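Local atomic coordinates of cGAS/DncV-like nucleotidyltransferase in E. coli homolog (Elizabethkingia meningoseptica ATCC 13253 = NBRC 12535, PDB entry 6E0O), a protein that synthesises cyclic nucleotide second messengers, probably joining two ATP or two GTP into cyclic dinucleotides with magnesium, as the signal of a CBASS antiphage defence system. Residues R187-M192 with C221-V226; S215-E220 with Y257-R262; D104-L109 with V117-K122. All coordinates share one frame; numbering follows the deposited sequence. Where two conformers were deposited one is given.

How the contacts relate
Contacts 1 and 2 lie side by side in the helical half of the enzyme, with centres about 9 Å apart, and both use helix 216-224, contact 1 near its C-terminal end and contact 2 near its start. Their touching residues are mostly buried. Contact 1 is apolar and aromatic, while contact 2 sets a carboxylate against a ring edge and a valine on a backbone carbonyl; two hydrogen bonds, Tyr189 OH to Glu220 O and Asn225 ND2 to Thr258 O, join them. Contact 3 stands apart, its centre about 33 Å from that of contact 1, in the nucleotidyltransferase domain. Only partly buried, it passes from an apolar end to charged side chains, a water and a lysine on the bound nucleotide.

Contact 1 (R187-M192 with C221-V226); sequences RLYKRM and CLVYNV
In the helical half of this CD-NTase, the first turn of helix 188-205 packs against the last turn of helix 216-224, close to residues that probably bind GTP: the side chain of Tyr189 is about 7 Å from that of Asn52. Tyr189 carries the contact. With its CG anti to the backbone N (chi1 163°), its ring reaches across to the neighbouring helix. Val223 CG1 sits at the ring edge, near its plane, 3.6 Å from Tyr189 CD1. Farther along the ring, Tyr189 CE1 comes to 3.4 Å from the backbone N of Tyr224, an oblique approach. Tyr224 turns its edge toward the face of Tyr189 in a T-shaped pair, the centroids 6.0 Å apart and the planes at 76°. Met192 adds a looser apolar touch, its CB 4.2 Å from Val223 CG1. One turn back on the second helix, the Tyr189 hydroxyl is hydrogen-bonded to Glu220 O, while Lys181 of helix 171-184 makes a cation-pi contact with Tyr224. Asn225 ND2 folds back onto Cys221 O at 2.8 Å. No hydrogen bond joins the two six-residue segments, so their contact is apolar and aromatic; the bond to Glu220 O gives the hydroxyl of the buried Tyr189 a partner, at one point of the neighbouring helix.

Contact 2 (S215-E220 with Y257-R262); sequences SSFFIE and YTEVNR
The Phe217 ring meets the Glu259 carboxylate at its edge: Glu259 CD lies near the ring plane, 3.8 Å from Phe217 CZ, and the two flat groups stand almost perpendicular, 88° apart. Of the carboxylate oxygens, Glu259 OE1 is 4.1 Å and Glu259 OE2 4.0 Å from Phe217 CZ. The ring also meets that of His174, their planes at about 25°, and packs on the bound ligand; His174 NE2 is in turn hydrogen-bonded to Glu220 OE1. Phe217 gets there with CG anti to its backbone N (chi1 177°), which carries the ring out from the first turn of helix 216-224; Glu259 comes to it on an extended chain. The carboxylate is steadied from its own loop, where Glu259 OE1 accepts on its anti lone pair from Asn261 ND2, at 2.8 Å, with the oxygen somewhat out of the amide plane of Asn261.

Beside this pair, Val260 points toward the helix and rests its CG2 3.8 Å from Glu220 O. A type I beta turn from Glu259 to Arg262 shapes the loop here. Glu259 O takes two bonds from opposite faces of its plane, from Arg262 N at 2.9 Å and from Thr258 OG1 at 2.8 Å. On the helix side, Ser215 is the N-cap, its OG accepting from Phe218 N at 3.0 Å, and the next residue, Ser216, probably binds GTP.

A carboxylate held at the rim of an aromatic ring faces the weakly positive C-H groups, so the Phe217–Glu259 approach is probably mildly attractive, although no hydrogen bond crosses between the two segments.

Contact 3 (D104-L109 with V117-K122); sequences DTEEAL and VERKNK. With nucleotides of chain B.
Leu109 and Val117 close the tight end of the contact: Val117 CG2 packs against the backbone of Leu109, 3.6 Å from Leu109 O and 4.0 Å from Leu109 CB. Val117 CG1 turns to the aliphatic part of Glu106, meeting its CG at 4.2 Å. Ile124 of the adjoining strand touches both Leu109 and Val117. Helix 98-113 here runs nearly antiparallel to the following strand 117-119, their axes 9.0 Å apart, and lies over a face of the mixed nucleotidyltransferase sheet, with Thr105 and Leu109 on Val137. Toward the partly exposed side the contact becomes polar, Glu106 OE1 touching Arg119 CD at 3.4 Å. Glu106, its chain extended with CG anti to the backbone N (chi1 -176°), meets Arg119 roughly at a right angle; Glu106 OE1 lies at the guanidinium edge, 3.5 Å from Arg119 NH1, a long salt bridge. The stronger partners lie outside: Arg110 NH1 for Glu106 OE2 and Asp162 OD2 for Arg119 NE. A water donates to Glu106 OE2 and accepts from Arg119 N, bridging side chain to strand backbone. Past the strand, Lys120 NZ pairs with Glu118 OE2 at 2.9 Å, and Lys122 extends to the bound nucleotide, its NZ donating to OP1 of A2 of chain B over 3.2 Å.

Contact 1 (R187-M192 with C221-V226)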
loop_
_atom_site.group_PDB
_atom_site.type_symbol
_atom_site.label_atom_id
_atom_site.label_comp_id
_atom_site.label_asym_id
_atom_site.label_seq_id
_atom_site.Cartn_x
_atom_site.Cartn_y
_atom_site.Cartn_z
ATOM N N ARG A 187 -17.611 6.601 2.935
ATOM C CA ARG A 187 -16.358 6.889 2.241
ATOM C C ARG A 187 -15.281 7.395 3.194
ATOM O O ARG A 187 -14.207 7.818 2.754
ATOM C CB ARG A 187 -16.579 7.818 1.040
ATOM C CG ARG A 187 -17.776 7.359 0.176
ATOM C CD ARG A 187 -17.663 7.785 -1.300
ATOM N NE ARG A 187 -16.414 7.258 -1.830
ATOM C CZ ARG A 187 -16.190 5.981 -2.127
ATOM N NH1 ARG A 187 -17.147 5.066 -2.006
ATOM N NH2 ARG A 187 -14.986 5.611 -2.533
ATOM N N LEU A 188 -15.503 7.286 4.501
ATOM C CA LEU A 188 -14.571 7.858 5.461
ATOM C C LEU A 188 -13.387 6.948 5.770
ATOM O O LEU A 188 -12.352 7.460 6.187
ATOM C CB LEU A 188 -15.306 8.287 6.733
ATOM C CG LEU A 188 -16.266 9.457 6.519
ATOM C CD1 LEU A 188 -17.163 9.612 7.736
ATOM C CD2 LEU A 188 -15.510 10.746 6.243
ATOM N N TYR A 189 -13.487 5.631 5.560
ATOM C CA TYR A 189 -12.335 4.771 5.837
ATOM C C TYR A 189 -11.094 5.260 5.073
ATOM O O TYR A 189 -10.048 5.562 5.668
ATOM C CB TYR A 189 -12.647 3.292 5.525
ATOM C CG TYR A 189 -11.388 2.460 5.414
ATOM C CD1 TYR A 189 -10.497 2.379 6.476
ATOM C CD2 TYR A 189 -11.067 1.799 4.238
ATOM C CE1 TYR A 189 -9.328 1.670 6.368
ATOM C CE2 TYR A 189 -9.887 1.080 4.125
ATOM C CZ TYR A 189 -9.027 1.016 5.192
ATOM O OH TYR A 189 -7.852 0.309 5.064
ATOM N N LYS A 190 -11.187 5.362 3.741
ATOM C CA LYS A 190 -10.000 5.755 2.985
ATOM C C LYS A 190 -9.666 7.225 3.192
ATOM O O LYS A 190 -8.496 7.605 3.133
ATOM C CB LYS A 190 -10.146 5.430 1.498
ATOM C CG LYS A 190 -10.123 3.933 1.230
ATOM C CD LYS A 190 -10.103 3.593 -0.239
ATOM C CE LYS A 190 -10.052 2.086 -0.433
ATOM N NZ LYS A 190 -10.058 1.759 -1.885
ATOM N N ARG A 191 -10.675 8.064 3.434
ATOM C CA ARG A 191 -10.417 9.475 3.714
ATOM C C ARG A 191 -9.605 9.642 4.989
ATOM O O ARG A 191 -8.690 10.470 5.039
ATOM C CB ARG A 191 -11.741 10.237 3.747
ATOM C CG ARG A 191 -12.291 10.378 2.353
ATOM C CD ARG A 191 -13.658 10.983 2.292
ATOM N NE ARG A 191 -14.176 10.843 0.934
ATOM C CZ ARG A 191 -15.366 11.264 0.546
ATOM N NH1 ARG A 191 -16.157 11.869 1.416
ATOM N NH2 ARG A 191 -15.760 11.063 -0.700
ATOM N N MET A 192 -9.898 8.834 6.012
ATOM C CA MET A 192 -9.118 8.867 7.243
ATOM C C MET A 192 -7.711 8.309 7.031
ATOM O O MET A 192 -6.742 8.851 7.574
ATOM C CB MET A 192 -9.853 8.090 8.333
ATOM C CG MET A 192 -11.140 8.770 8.783
ATOM S SD MET A 192 -10.859 10.392 9.540
ATOM C CE MET A 192 -12.035 11.417 8.666
ATOM N N CYS A 221 -4.007 -0.761 7.554
ATOM C CA CYS A 221 -4.482 -1.858 8.392
ATOM C C CYS A 221 -4.994 -1.351 9.735
ATOM O O CYS A 221 -6.007 -1.847 10.236
ATOM C CB CYS A 221 -3.367 -2.882 8.605
ATOM S SG CYS A 221 -2.873 -3.829 7.133
ATOM N N LEU A 222 -4.307 -0.379 10.343
ATOM C CA LEU A 222 -4.762 0.139 11.630
ATOM C C LEU A 222 -6.160 0.725 11.510
ATOM O O LEU A 222 -7.047 0.410 12.310
ATOM C CB LEU A 222 -3.806 1.205 12.154
ATOM C CG LEU A 222 -2.410 0.728 12.553
ATOM C CD1 LEU A 222 -1.523 1.944 12.816
ATOM C CD2 LEU A 222 -2.465 -0.183 13.753
ATOM N N VAL A 223 -6.374 1.604 10.527
ATOM C CA VAL A 223 -7.684 2.232 10.398
ATOM C C VAL A 223 -8.739 1.192 10.040
ATOM O O VAL A 223 -9.903 1.318 10.438
ATOM C CB VAL A 223 -7.626 3.397 9.391
ATOM C CG1 VAL A 223 -8.967 4.092 9.312
ATOM C CG2 VAL A 223 -6.538 4.393 9.777
ATOM N N TYR A 224 -8.350 0.153 9.304
ATOM C CA TYR A 224 -9.285 -0.882 8.889
ATOM C C TYR A 224 -9.928 -1.560 10.090
ATOM O O TYR A 224 -11.080 -2.002 10.011
ATOM C CB TYR A 224 -8.555 -1.925 8.018
ATOM C CG TYR A 224 -9.479 -3.009 7.511
ATOM C CD1 TYR A 224 -10.303 -2.776 6.424
ATOM C CD2 TYR A 224 -9.559 -4.247 8.134
ATOM C CE1 TYR A 224 -11.177 -3.744 5.971
ATOM C CE2 TYR A 224 -10.424 -5.213 7.686
ATOM C CZ TYR A 224 -11.224 -4.960 6.608
ATOM O OH TYR A 224 -12.090 -5.928 6.166
ATOM N N ASN A 225 -9.205 -1.665 11.201
ATOM C CA ASN A 225 -9.708 -2.357 12.382
ATOM C C ASN A 225 -10.565 -1.476 13.280
ATOM O O ASN A 225 -11.115 -1.974 14.272
ATOM C CB ASN A 225 -8.548 -2.981 13.166
ATOM C CG ASN A 225 -8.001 -4.231 12.494
ATOM O OD1 ASN A 225 -8.392 -5.352 12.822
ATOM N ND2 ASN A 225 -7.093 -4.045 11.544
ATOM N N VAL A 226 -10.711 -0.202 12.954
ATOM C CA VAL A 226 -11.649 0.649 13.697
ATOM C C VAL A 226 -13.054 0.281 13.291
ATOM O O VAL A 226 -13.365 0.258 12.080
ATOM C CB VAL A 226 -11.358 2.126 13.401
ATOM C CG1 VAL A 226 -12.402 3.018 14.067
ATOM C CG2 VAL A 226 -9.961 2.502 13.859
#

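Contact 2 (S215-E220 with Y257-R262)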
loop_
_atom_site.group_PDB
_atom_site.type_symbol
_atom_site.label_atom_id
_atom_site.label_comp_id
_atom_site.label_asym_id
_atom_site.label_seq_id
_atom_site.Cartn_x
_atom_site.Cartn_y
_atom_site.Cartn_z
ATOM N N SER A 215 4.349 2.510 7.868
ATOM C CA SER A 215 4.223 2.524 6.421
ATOM C C SER A 215 2.770 2.803 6.061
ATOM O O SER A 215 1.868 2.733 6.900
ATOM C CB SER A 215 4.607 1.152 5.866
ATOM O OG SER A 215 3.630 0.207 6.281
ATOM N N SER A 216 2.540 3.094 4.782
ATOM C CA SER A 216 1.174 3.250 4.291
ATOM C C SER A 216 0.355 1.996 4.557
ATOM O O SER A 216 -0.796 2.076 4.994
ATOM C CB SER A 216 1.170 3.555 2.792
ATOM O OG SER A 216 -0.157 3.483 2.274
ATOM N N PHE A 217 0.940 0.823 4.301
ATOM C CA PHE A 217 0.241 -0.429 4.558
ATOM C C PHE A 217 -0.179 -0.519 6.018
ATOM O O PHE A 217 -1.306 -0.921 6.332
ATOM C CB PHE A 217 1.153 -1.601 4.187
ATOM C CG PHE A 217 0.556 -2.948 4.469
ATOM C CD1 PHE A 217 -0.344 -3.516 3.584
ATOM C CD2 PHE A 217 0.892 -3.647 5.615
ATOM C CE1 PHE A 217 -0.893 -4.749 3.837
ATOM C CE2 PHE A 217 0.334 -4.884 5.873
ATOM C CZ PHE A 217 -0.556 -5.432 4.981
ATOM N N PHE A 218 0.732 -0.183 6.926
ATOM C CA PHE A 218 0.441 -0.267 8.351
ATOM C C PHE A 218 -0.703 0.665 8.718
ATOM O O PHE A 218 -1.635 0.269 9.426
ATOM C CB PHE A 218 1.723 0.065 9.108
ATOM C CG PHE A 218 1.717 -0.285 10.567
ATOM C CD1 PHE A 218 1.531 -1.581 10.997
ATOM C CD2 PHE A 218 1.985 0.687 11.509
ATOM C CE1 PHE A 218 1.574 -1.893 12.337
ATOM C CE2 PHE A 218 2.025 0.374 12.844
ATOM C CZ PHE A 218 1.842 -0.924 13.252
ATOM N N ILE A 219 -0.664 1.905 8.222
ATOM C CA ILE A 219 -1.749 2.850 8.492
ATOM C C ILE A 219 -3.074 2.291 7.981
ATOM O O ILE A 219 -4.097 2.323 8.678
ATOM C CB ILE A 219 -1.430 4.226 7.876
ATOM C CG1 ILE A 219 -0.220 4.851 8.574
ATOM C CG2 ILE A 219 -2.654 5.144 7.934
ATOM C CD1 ILE A 219 0.263 6.147 7.943
ATOM N N GLU A 220 -3.073 1.773 6.748
ATOM C CA GLU A 220 -4.300 1.230 6.178
ATOM C C GLU A 220 -4.871 0.124 7.047
ATOM O O GLU A 220 -6.089 0.070 7.273
ATOM C CB GLU A 220 -4.040 0.710 4.768
ATOM C CG GLU A 220 -3.844 1.828 3.765
ATOM C CD GLU A 220 -3.551 1.347 2.371
ATOM O OE1 GLU A 220 -4.289 0.496 1.834
ATOM O OE2 GLU A 220 -2.561 1.843 1.813
ATOM N N TYR A 257 -5.497 -7.130 15.795
ATOM C CA TYR A 257 -5.893 -6.541 14.528
ATOM C C TYR A 257 -5.570 -7.491 13.381
ATOM O O TYR A 257 -4.564 -8.201 13.398
ATOM C CB TYR A 257 -5.114 -5.238 14.326
ATOM C CG TYR A 257 -5.701 -4.003 14.976
ATOM C CD1 TYR A 257 -6.621 -4.081 16.017
ATOM C CD2 TYR A 257 -5.340 -2.743 14.520
ATOM C CE1 TYR A 257 -7.169 -2.929 16.571
ATOM C CE2 TYR A 257 -5.879 -1.604 15.061
ATOM C CZ TYR A 257 -6.786 -1.697 16.081
ATOM O OH TYR A 257 -7.300 -0.528 16.581
ATOM N N THR A 258 -6.408 -7.463 12.355
ATOM C CA THR A 258 -6.108 -8.180 11.125
ATOM C C THR A 258 -5.472 -7.238 10.104
ATOM O O THR A 258 -5.602 -6.015 10.180
ATOM C CB THR A 258 -7.362 -8.811 10.505
ATOM O OG1 THR A 258 -8.194 -7.789 9.947
ATOM C CG2 THR A 258 -8.168 -9.596 11.522
ATOM N N GLU A 259 -4.787 -7.822 9.123
ATOM C CA GLU A 259 -4.491 -7.089 7.903
ATOM C C GLU A 259 -5.805 -6.786 7.197
ATOM O O GLU A 259 -6.835 -7.391 7.488
ATOM C CB GLU A 259 -3.540 -7.899 7.019
ATOM C CG GLU A 259 -2.167 -8.072 7.680
ATOM C CD GLU A 259 -1.120 -8.748 6.824
ATOM O OE1 GLU A 259 -1.469 -9.338 5.790
ATOM O OE2 GLU A 259 0.073 -8.692 7.192
ATOM N N VAL A 260 -5.771 -5.821 6.278
ATOM C CA VAL A 260 -6.964 -5.504 5.497
ATOM C C VAL A 260 -7.475 -6.746 4.787
ATOM O O VAL A 260 -8.686 -6.926 4.631
ATOM C CB VAL A 260 -6.688 -4.358 4.503
ATOM C CG1 VAL A 260 -7.937 -4.076 3.688
ATOM C CG2 VAL A 260 -6.230 -3.101 5.224
ATOM N N ASN A 261 -6.566 -7.628 4.356
ATOM C CA ASN A 261 -6.961 -8.843 3.651
ATOM C C ASN A 261 -7.762 -9.806 4.522
ATOM O O ASN A 261 -8.354 -10.743 3.981
ATOM C CB ASN A 261 -5.736 -9.542 3.048
ATOM C CG ASN A 261 -4.700 -9.934 4.083
ATOM O OD1 ASN A 261 -5.022 -10.477 5.133
ATOM N ND2 ASN A 261 -3.445 -9.656 3.782
ATOM N N ARG A 262 -7.780 -9.616 5.839
ATOM C CA ARG A 262 -8.530 -10.444 6.785
ATOM C C ARG A 262 -8.082 -11.899 6.795
ATOM O O ARG A 262 -8.783 -12.760 7.352
ATOM C CB ARG A 262 -10.048 -10.357 6.581
ATOM C CG ARG A 262 -10.648 -9.082 7.116
ATOM C CD ARG A 262 -12.163 -9.144 7.165
ATOM N NE ARG A 262 -12.689 -8.285 8.221
ATOM C CZ ARG A 262 -13.913 -7.767 8.231
ATOM N NH1 ARG A 262 -14.751 -8.010 7.233
ATOM N NH2 ARG A 262 -14.293 -6.995 9.239
#

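Contact 3 (D104-L109 with V117-K122)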
loop_
_atom_site.group_PDB
_atom_site.type_symbol
_atom_site.label_atom_id
_atom_site.label_comp_id
_atom_site.label_asym_id
_atom_site.label_seq_id
_atom_site.Cartn_x
_atom_site.Cartn_y
_atom_site.Cartn_z
ATOM N N ASP A 104 15.835 -11.040 -15.550
ATOM C CA ASP A 104 15.223 -10.900 -16.866
ATOM C C ASP A 104 14.294 -9.694 -16.909
ATOM O O ASP A 104 14.203 -9.006 -17.933
ATOM C CB ASP A 104 14.455 -12.175 -17.210
ATOM C CG ASP A 104 15.366 -13.350 -17.518
ATOM O OD1 ASP A 104 16.602 -13.163 -17.629
ATOM O OD2 ASP A 104 14.834 -14.473 -17.646
ATOM N N THR A 105 13.601 -9.425 -15.800
ATOM C CA THR A 105 12.743 -8.250 -15.710
ATOM C C THR A 105 13.576 -6.981 -15.814
ATOM O O THR A 105 13.231 -6.055 -16.553
ATOM C CB THR A 105 11.970 -8.279 -14.389
ATOM O OG1 THR A 105 11.171 -9.460 -14.321
ATOM C CG2 THR A 105 11.055 -7.078 -14.281
ATOM N N GLU A 106 14.691 -6.930 -15.081
ATOM C CA GLU A 106 15.576 -5.774 -15.154
ATOM C C GLU A 106 16.092 -5.572 -16.574
ATOM O O GLU A 106 16.136 -4.446 -17.076
ATOM C CB GLU A 106 16.722 -5.960 -14.160
ATOM C CG GLU A 106 17.650 -4.782 -14.069
ATOM C CD GLU A 106 18.765 -4.976 -13.053
ATOM O OE1 GLU A 106 18.800 -6.027 -12.376
ATOM O OE2 GLU A 106 19.612 -4.072 -12.932
ATOM N N GLU A 107 16.450 -6.665 -17.246
ATOM C CA GLU A 107 16.958 -6.579 -18.611
ATOM C C GLU A 107 15.893 -6.052 -19.559
ATOM O O GLU A 107 16.164 -5.178 -20.389
ATOM C CB GLU A 107 17.412 -7.971 -19.033
ATOM C CG GLU A 107 18.035 -8.080 -20.377
ATOM C CD GLU A 107 18.679 -9.440 -20.570
ATOM O OE1 GLU A 107 19.500 -9.839 -19.715
ATOM O OE2 GLU A 107 18.347 -10.113 -21.565
ATOM N N ALA A 108 14.674 -6.584 -19.463
ATOM C CA ALA A 108 13.590 -6.115 -20.317
ATOM C C ALA A 108 13.384 -4.620 -20.148
ATOM O O ALA A 108 13.168 -3.899 -21.128
ATOM C CB ALA A 108 12.303 -6.876 -19.987
ATOM N N LEU A 109 13.459 -4.136 -18.907
ATOM C CA LEU A 109 13.259 -2.718 -18.646
ATOM C C LEU A 109 14.453 -1.901 -19.117
ATOM O O LEU A 109 14.281 -0.847 -19.738
ATOM C CB LEU A 109 12.975 -2.519 -17.162
ATOM C CG LEU A 109 11.661 -3.153 -16.680
ATOM C CD1 LEU A 109 11.595 -3.167 -15.158
ATOM C CD2 LEU A 109 10.474 -2.399 -17.259
ATOM N N VAL A 117 16.668 2.816 -15.215
ATOM C CA VAL A 117 16.369 1.577 -14.507
ATOM C C VAL A 117 17.352 1.406 -13.361
ATOM O O VAL A 117 18.571 1.450 -13.563
ATOM C CB VAL A 117 16.424 0.375 -15.466
ATOM C CG1 VAL A 117 16.168 -0.915 -14.709
ATOM C CG2 VAL A 117 15.409 0.552 -16.571
ATOM N N GLU A 118 16.819 1.182 -12.158
ATOM C CA GLU A 118 17.637 0.955 -10.974
ATOM C C GLU A 118 17.071 -0.230 -10.207
ATOM O O GLU A 118 15.918 -0.203 -9.773
ATOM C CB GLU A 118 17.655 2.198 -10.080
ATOM C CG GLU A 118 18.167 3.444 -10.778
ATOM C CD GLU A 118 18.180 4.662 -9.876
ATOM O OE1 GLU A 118 18.548 5.754 -10.354
ATOM O OE2 GLU A 118 17.821 4.528 -8.686
ATOM N N ARG A 119 17.884 -1.257 -10.022
ATOM C CA ARG A 119 17.466 -2.392 -9.219
ATOM C C ARG A 119 17.400 -1.987 -7.755
ATOM O O ARG A 119 18.316 -1.345 -7.232
ATOM C CB ARG A 119 18.446 -3.540 -9.397
ATOM C CG ARG A 119 18.082 -4.741 -8.572
ATOM C CD ARG A 119 18.889 -5.933 -8.987
ATOM N NE ARG A 119 18.595 -7.099 -8.167
ATOM C CZ ARG A 119 18.464 -8.329 -8.647
ATOM N NH1 ARG A 119 18.560 -8.546 -9.955
ATOM N NH2 ARG A 119 18.203 -9.335 -7.826
ATOM N N LYS A 120 16.311 -2.367 -7.097
ATOM C CA LYS A 120 16.109 -2.122 -5.678
ATOM C C LYS A 120 15.917 -3.452 -4.953
ATOM O O LYS A 120 15.825 -4.514 -5.570
ATOM C CB LYS A 120 14.919 -1.188 -5.444
ATOM C CG LYS A 120 15.006 0.129 -6.181
ATOM C CD LYS A 120 16.146 0.998 -5.689
ATOM C CE LYS A 120 16.283 2.236 -6.566
ATOM N NZ LYS A 120 17.389 3.131 -6.131
ATOM N N ASN A 121 15.822 -3.380 -3.624
ATOM C CA ASN A 121 15.787 -4.593 -2.816
ATOM C C ASN A 121 14.572 -5.456 -3.137
ATOM O O ASN A 121 14.671 -6.692 -3.152
ATOM C CB ASN A 121 15.802 -4.213 -1.337
ATOM C CG ASN A 121 16.021 -5.406 -0.432
ATOM O OD1 ASN A 121 16.811 -6.298 -0.742
ATOM N ND2 ASN A 121 15.318 -5.433 0.691
ATOM N N LYS A 122 13.417 -4.829 -3.383
ATOM C CA LYS A 122 12.159 -5.548 -3.539
ATOM C C LYS A 122 11.501 -5.313 -4.890
ATOM O O LYS A 122 10.388 -5.802 -5.111
ATOM C CB LYS A 122 11.179 -5.176 -2.420
ATOM C CG LYS A 122 11.621 -5.619 -1.041
ATOM C CD LYS A 122 10.605 -5.266 0.037
ATOM C CE LYS A 122 11.198 -5.430 1.427
ATOM N NZ LYS A 122 10.264 -4.975 2.486
ATOM P P A B 2 9.051 -0.825 0.697
ATOM O OP1 A B 2 9.362 -2.208 1.144
ATOM O OP2 A B 2 10.132 0.198 0.693
ATOM O "O5'" A B 2 8.468 -0.916 -0.785
ATOM C "C5'" A B 2 9.329 -1.072 -1.911
ATOM C "C4'" A B 2 8.605 -1.687 -3.084
ATOM O "O4'" A B 2 8.306 -3.073 -2.770
ATOM C "C3'" A B 2 7.274 -1.030 -3.441
ATOM O "O3'" A B 2 7.068 -1.068 -4.852
ATOM C "C2'" A B 2 6.253 -1.916 -2.738
ATOM O "O2'" A B 2 4.968 -1.921 -3.328
ATOM C "C1'" A B 2 6.910 -3.292 -2.816
ATOM N N9 A B 2 6.555 -4.153 -1.688
ATOM C C8 A B 2 7.012 -4.054 -0.395
ATOM N N7 A B 2 6.520 -4.957 0.414
ATOM C C5 A B 2 5.669 -5.696 -0.397
ATOM C C6 A B 2 4.831 -6.799 -0.141
ATOM N N6 A B 2 4.700 -7.396 1.045
ATOM N N1 A B 2 4.139 -7.283 -1.183
ATOM C C2 A B 2 4.244 -6.711 -2.381
ATOM N N3 A B 2 4.994 -5.673 -2.749
ATOM C C4 A B 2 5.686 -5.210 -1.697
HETATM O O HOH W 1 20.463 -1.371 -11.326
#